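Local coordinates for protein mannosephosphate isomerase, putative (Archaeoglobus fulgidus, PDB 1ZX5) that probably catalyses the zinc-dependent interconversion of mannose 6-phosphate and fructose 6-phosphate as a type 1 mannose-6-phosphate isomerase, at residues E38-S43 and P84-L89; S119-F124 and V183-S188. One frame throughout, in Å; residues are numbered along the deposited sequence.

Contact 1. Residues E38-S43 and P84-L89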
loop_
_atom_site.group_PDB
_atom_site.type_symbol
_atom_site.label_atom_id
_atom_site.label_comp_id
_atom_site.label_asym_id
_atom_site.label_seq_id
_atom_site.Cartn_x
_atom_site.Cartn_y
_atom_site.Cartn_z
ATOM N N GLU A 38 0.566 11.339 -0.928
ATOM C CA GLU A 38 0.430 10.010 -1.523
ATOM C C GLU A 38 0.921 9.960 -2.955
ATOM O O GLU A 38 0.833 10.937 -3.685
ATOM C CB GLU A 38 -1.028 9.521 -1.477
ATOM C CG GLU A 38 -1.745 9.853 -0.154
ATOM C CD GLU A 38 -3.143 9.272 -0.056
ATOM O OE1 GLU A 38 -3.473 8.332 -0.828
ATOM O OE2 GLU A 38 -3.913 9.767 0.801
ATOM N N SER A 39 1.450 8.803 -3.338
ATOM C CA SER A 39 1.689 8.461 -4.728
ATOM C C SER A 39 1.070 7.102 -4.977
ATOM O O SER A 39 1.439 6.141 -4.313
ATOM C CB SER A 39 3.188 8.367 -5.023
ATOM O OG SER A 39 3.361 7.839 -6.321
ATOM N N TRP A 40 0.154 7.031 -5.939
ATOM C CA TRP A 40 -0.575 5.812 -6.262
ATOM C C TRP A 40 0.143 5.118 -7.409
ATOM O O TRP A 40 0.273 5.671 -8.506
ATOM C CB TRP A 40 -2.038 6.137 -6.622
ATOM C CG TRP A 40 -2.888 6.613 -5.429
ATOM C CD1 TRP A 40 -2.449 7.288 -4.315
ATOM C CD2 TRP A 40 -4.311 6.463 -5.263
ATOM N NE1 TRP A 40 -3.504 7.550 -3.469
ATOM C CE2 TRP A 40 -4.655 7.053 -4.019
ATOM C CE3 TRP A 40 -5.327 5.881 -6.040
ATOM C CZ2 TRP A 40 -5.973 7.079 -3.535
ATOM C CZ3 TRP A 40 -6.639 5.904 -5.555
ATOM C CH2 TRP A 40 -6.948 6.501 -4.316
ATOM N N GLU A 41 0.646 3.915 -7.135
ATOM C CA GLU A 41 1.505 3.204 -8.068
ATOM C C GLU A 41 0.712 2.088 -8.738
ATOM O O GLU A 41 0.348 1.113 -8.090
ATOM C CB GLU A 41 2.722 2.629 -7.326
ATOM C CG GLU A 41 3.487 3.637 -6.441
ATOM C CD GLU A 41 4.459 4.506 -7.235
ATOM O OE1 GLU A 41 5.068 4.007 -8.194
ATOM O OE2 GLU A 41 4.630 5.692 -6.907
ATOM N N PHE A 42 0.462 2.235 -10.041
ATOM C CA PHE A 42 -0.327 1.276 -10.833
ATOM C C PHE A 42 -1.740 1.129 -10.307
ATOM O O PHE A 42 -2.290 0.031 -10.252
ATOM C CB PHE A 42 0.404 -0.076 -10.978
ATOM C CG PHE A 42 1.739 0.065 -11.625
ATOM C CD1 PHE A 42 1.831 0.365 -12.988
ATOM C CD2 PHE A 42 2.906 -0.015 -10.869
ATOM C CE1 PHE A 42 3.078 0.539 -13.607
ATOM C CE2 PHE A 42 4.155 0.144 -11.473
ATOM C CZ PHE A 42 4.238 0.426 -12.849
ATOM N N SER A 43 -2.326 2.265 -9.927
ATOM C CA SER A 43 -3.696 2.300 -9.461
ATOM C C SER A 43 -4.667 1.944 -10.577
ATOM O O SER A 43 -4.662 2.574 -11.638
ATOM C CB SER A 43 -4.041 3.678 -8.914
ATOM O OG SER A 43 -5.451 3.823 -8.808
ATOM N N PRO A 84 -7.038 -6.494 -7.891
ATOM C CA PRO A 84 -7.009 -6.930 -6.495
ATOM C C PRO A 84 -6.394 -5.994 -5.443
ATOM O O PRO A 84 -6.701 -6.139 -4.257
ATOM C CB PRO A 84 -6.226 -8.241 -6.569
ATOM C CG PRO A 84 -5.331 -8.083 -7.753
ATOM C CD PRO A 84 -6.039 -7.198 -8.721
ATOM N N ILE A 85 -5.555 -5.046 -5.854
ATOM C CA ILE A 85 -4.782 -4.256 -4.897
ATOM C C ILE A 85 -4.658 -2.780 -5.264
ATOM O O ILE A 85 -4.860 -2.380 -6.421
ATOM C CB ILE A 85 -3.323 -4.843 -4.659
ATOM C CG1 ILE A 85 -2.512 -4.890 -5.967
ATOM C CG2 ILE A 85 -3.367 -6.231 -3.978
ATOM C CD1 ILE A 85 -1.004 -5.274 -5.777
ATOM N N LEU A 86 -4.290 -1.982 -4.264
ATOM C CA LEU A 86 -3.889 -0.606 -4.476
ATOM C C LEU A 86 -2.563 -0.392 -3.748
ATOM O O LEU A 86 -2.432 -0.720 -2.561
ATOM C CB LEU A 86 -4.966 0.370 -3.958
ATOM C CG LEU A 86 -4.637 1.876 -3.936
ATOM C CD1 LEU A 86 -4.260 2.424 -5.319
ATOM C CD2 LEU A 86 -5.807 2.660 -3.383
ATOM N N VAL A 87 -1.581 0.150 -4.465
ATOM C CA VAL A 87 -0.258 0.374 -3.914
ATOM C C VAL A 87 -0.031 1.868 -3.812
ATOM O O VAL A 87 -0.177 2.589 -4.799
ATOM C CB VAL A 87 0.862 -0.290 -4.788
ATOM C CG1 VAL A 87 2.221 -0.051 -4.181
ATOM C CG2 VAL A 87 0.611 -1.791 -4.943
ATOM N N ARG A 88 0.327 2.326 -2.613
ATOM C CA ARG A 88 0.533 3.736 -2.356
ATOM C C ARG A 88 1.777 3.998 -1.528
ATOM O O ARG A 88 1.985 3.337 -0.512
ATOM C CB ARG A 88 -0.653 4.296 -1.587
ATOM C CG ARG A 88 -1.943 4.257 -2.353
ATOM C CD ARG A 88 -3.004 4.990 -1.594
ATOM N NE ARG A 88 -3.587 4.191 -0.531
ATOM C CZ ARG A 88 -4.484 4.660 0.332
ATOM N NH1 ARG A 88 -4.882 5.933 0.270
ATOM N NH2 ARG A 88 -4.984 3.859 1.262
ATOM N N LEU A 89 2.593 4.960 -1.965
ATOM C CA LEU A 89 3.542 5.615 -1.077
ATOM C C LEU A 89 2.764 6.646 -0.271
ATOM O O LEU A 89 1.948 7.392 -0.841
ATOM C CB LEU A 89 4.674 6.300 -1.862
ATOM C CG LEU A 89 5.561 5.387 -2.719
ATOM C CD1 LEU A 89 6.540 6.226 -3.533
ATOM C CD2 LEU A 89 6.285 4.374 -1.833
HETATM O O HOH W 1 -1.835 -0.295 -7.300
#
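Glu38 OE1 is gripped by two donors that reach it from opposite faces of the carboxylate plane. Arg88 NH1 makes a salt bridge to Glu38 OE1 across the strands (3.0 Å), coming from above the plane. Trp40 NE1, two residues along Glu38's own strand, donates to OE1 at 2.8 Å, with the acceptor close to the indole plane. The other carboxylate oxygen, Glu38 OE2, pairs with Arg18.

Trp40 and Arg88 lie side by side. With chi1 at -64° and chi2 extended, the arginine lays CD over one face of the five-membered ring, 3.6 Å from its centroid; the bend at chi3 (-80°) then turns the guanidinium toward Glu38, its plane 80° from the ring. Leu86 covers the six-membered end on that same face, with CD2 4.1 Å from its centroid. A leucine in place of Trp40 would probably leave Glu38 OE1 without its second donor and the flanks of Leu86 and Arg88 without the flat surface they rest on.

The backbones pair antiparallel. Ser39 N bonds to Leu89 O and Leu89 N returns to Ser39 O, both at 2.9 Å. Further along, Glu41 N reaches Val87 O at 2.8 Å, but Val87 N gives its hydrogen to a water that in turn donates to Glu41 O, so a solvent molecule bridges the end of the ladder. Close to Leu89 CD1, Glu41 OE2 accepts the Ser39 hydroxyl and is also salt-bridged to Lys29.

This is an antiparallel pair within the six-stranded sheet of the catalytic cupin region, with Val87 facing the C-terminal cupin sheet at Ile296.

Contact 2. Residues S119-F124 and V183-S188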
loop_
_atom_site.group_PDB
_atom_site.type_symbol
_atom_site.label_atom_id
_atom_site.label_comp_id
_atom_site.label_asym_id
_atom_site.label_seq_id
_atom_site.Cartn_x
_atom_site.Cartn_y
_atom_site.Cartn_z
ATOM N N SER A 119 -4.625 -4.241 4.760
ATOM C CA SER A 119 -3.388 -3.679 4.236
ATOM C C SER A 119 -2.115 -4.136 4.933
ATOM O O SER A 119 -2.112 -4.518 6.112
ATOM C CB SER A 119 -3.457 -2.152 4.217
ATOM O OG SER A 119 -3.573 -1.673 5.528
ATOM N N ALA A 120 -1.035 -4.117 4.158
ATOM C CA ALA A 120 0.292 -4.401 4.633
ATOM C C ALA A 120 1.131 -3.125 4.450
ATOM O O ALA A 120 1.102 -2.487 3.398
ATOM C CB ALA A 120 0.881 -5.584 3.869
ATOM N N TRP A 121 1.862 -2.759 5.494
ATOM C CA TRP A 121 2.649 -1.529 5.533
ATOM C C TRP A 121 4.113 -1.897 5.575
ATOM O O TRP A 121 4.497 -2.811 6.294
ATOM C CB TRP A 121 2.341 -0.759 6.820
ATOM C CG TRP A 121 1.029 -0.034 6.869
ATOM C CD1 TRP A 121 -0.052 -0.199 6.046
ATOM C CD2 TRP A 121 0.656 0.964 7.828
ATOM N NE1 TRP A 121 -1.064 0.654 6.415
ATOM C CE2 TRP A 121 -0.655 1.382 7.507
ATOM C CE3 TRP A 121 1.307 1.547 8.934
ATOM C CZ2 TRP A 121 -1.338 2.359 8.259
ATOM C CZ3 TRP A 121 0.628 2.526 9.682
ATOM C CH2 TRP A 121 -0.677 2.920 9.339
ATOM N N LEU A 122 4.917 -1.192 4.785
ATOM C CA LEU A 122 6.368 -1.250 4.865
ATOM C C LEU A 122 6.862 0.173 5.100
ATOM O O LEU A 122 6.661 1.070 4.280
ATOM C CB LEU A 122 6.990 -1.836 3.592
ATOM C CG LEU A 122 8.525 -1.963 3.603
ATOM C CD1 LEU A 122 9.020 -3.097 4.532
ATOM C CD2 LEU A 122 9.062 -2.139 2.177
ATOM N N VAL A 123 7.505 0.357 6.237
ATOM C CA VAL A 123 7.926 1.661 6.717
ATOM C C VAL A 123 9.356 1.921 6.221
ATOM O O VAL A 123 10.140 0.988 6.084
ATOM C CB VAL A 123 7.824 1.642 8.271
ATOM C CG1 VAL A 123 8.677 2.695 8.925
ATOM C CG2 VAL A 123 6.349 1.707 8.729
ATOM N N PHE A 124 9.694 3.179 5.949
ATOM C CA PHE A 124 11.009 3.511 5.402
ATOM C C PHE A 124 11.902 4.304 6.332
ATOM O O PHE A 124 13.059 4.527 6.019
ATOM C CB PHE A 124 10.874 4.249 4.058
ATOM C CG PHE A 124 10.289 3.400 2.971
ATOM C CD1 PHE A 124 10.950 2.248 2.536
ATOM C CD2 PHE A 124 9.066 3.719 2.414
ATOM C CE1 PHE A 124 10.403 1.433 1.549
ATOM C CE2 PHE A 124 8.516 2.928 1.411
ATOM C CZ PHE A 124 9.191 1.780 0.975
ATOM N N VAL A 183 5.944 5.486 4.336
ATOM C CA VAL A 183 5.453 4.109 4.292
ATOM C C VAL A 183 4.938 3.733 2.896
ATOM O O VAL A 183 4.398 4.574 2.149
ATOM C CB VAL A 183 4.415 3.846 5.477
ATOM C CG1 VAL A 183 3.413 4.961 5.592
ATOM C CG2 VAL A 183 3.699 2.499 5.356
ATOM N N LEU A 184 5.185 2.480 2.524
ATOM C CA LEU A 184 4.557 1.859 1.379
ATOM C C LEU A 184 3.368 1.065 1.908
ATOM O O LEU A 184 3.543 0.179 2.753
ATOM C CB LEU A 184 5.567 0.928 0.702
ATOM C CG LEU A 184 5.103 0.048 -0.472
ATOM C CD1 LEU A 184 4.649 0.913 -1.646
ATOM C CD2 LEU A 184 6.214 -0.875 -0.914
ATOM N N GLU A 185 2.166 1.362 1.413
ATOM C CA GLU A 185 0.947 0.672 1.867
ATOM C C GLU A 185 0.284 -0.115 0.734
ATOM O O GLU A 185 -0.243 0.470 -0.219
ATOM C CB GLU A 185 -0.053 1.664 2.525
ATOM C CG GLU A 185 0.522 2.378 3.753
ATOM C CD GLU A 185 -0.463 3.255 4.532
ATOM O OE1 GLU A 185 -1.699 3.144 4.344
ATOM O OE2 GLU A 185 0.025 4.058 5.360
ATOM N N VAL A 186 0.321 -1.441 0.838
ATOM C CA VAL A 186 -0.326 -2.302 -0.134
ATOM C C VAL A 186 -1.652 -2.719 0.486
ATOM O O VAL A 186 -1.673 -3.341 1.555
ATOM C CB VAL A 186 0.531 -3.553 -0.485
ATOM C CG1 VAL A 186 -0.158 -4.379 -1.583
ATOM C CG2 VAL A 186 1.929 -3.137 -0.911
ATOM N N SER A 187 -2.763 -2.366 -0.164
ATOM C CA SER A 187 -4.073 -2.722 0.362
ATOM C C SER A 187 -4.961 -3.349 -0.699
ATOM O O SER A 187 -4.586 -3.421 -1.866
ATOM C CB SER A 187 -4.760 -1.501 0.952
ATOM O OG SER A 187 -5.069 -0.554 -0.064
ATOM N N SER A 188 -6.135 -3.816 -0.273
ATOM C CA SER A 188 -7.252 -4.076 -1.182
ATOM C C SER A 188 -7.444 -2.865 -2.088
ATOM O O SER A 188 -7.048 -1.742 -1.743
ATOM C CB SER A 188 -8.547 -4.303 -0.398
ATOM O OG SER A 188 -8.336 -5.201 0.681
#
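Leu122 and Leu184 face each other in a hydrogen-bonded pair on the densely packed side of this contact. Leu184 N meets Leu122 O at 2.7 Å and Leu122 N answers to Leu184 O at 2.8 Å. Ala120 and Val186 repeat the pattern one pair further on, with Ala120 N to Val186 O also at 2.8 Å. Ala120, Leu122, Leu184 and Val186 thus share one face of the sheet, and strands 230-237 and 291-298 close over it: Leu232 touches Ala120 and Val186, while Val294 touches both leucines. At the end of the pair, Phe124 swings its ring across to Leu184, with CE2 3.6 Å from Leu184 CB.

The face bearing Trp121 and Glu185 is the more solvent-accessible: Glu185 is partly exposed, and acetic acid and glycerol, probably from the crystallisation liquor, lie near it. The stack itself is close. Both residues hold CG anti to their own carbonyl carbon (chi1 -75° and -60°), which sends the two side chains the same way; Glu185 CG sits 3.7 Å from the centroid of the five-membered indole ring. Trp121 NE1 comes within 3.3 Å of Glu185 OE1 but at too poor an angle to bond. In this conformer, one of two modelled, the carboxylate is stacked on the indole, the planes 19° apart. Val183 CG2 props Trp121 CB at 3.8 Å, and His176 meets the indole from outside the pair.

The leucine face packs on the sheet of the C-terminal cupin domain, consistent with the bicupin build of type 1 isomerases; the Trp121-Glu185 face probably looks into the interior of the catalytic cupin.

From the N terminus, strand 36-41 comes first; 43 residues, including helix 61-73, pass before strand 85-92 returns beside it, and contact 1 closes that loop. The chain then runs on to strand 119-123, and after a further 57 residues strand 181-188 comes back to close contact 2. The two loops are in series, neither nesting nor crossing. They are nevertheless joined edge to edge within the sheet, because strand 181-188 inserts between 85-92 and 119-123: Arg88 O takes Glu185 N, Leu86 N meets Ser187 O, and Val87 packs on Leu184. Together the four strands form the middle of one antiparallel sheet, with 15-17 and 167-170 at its edges.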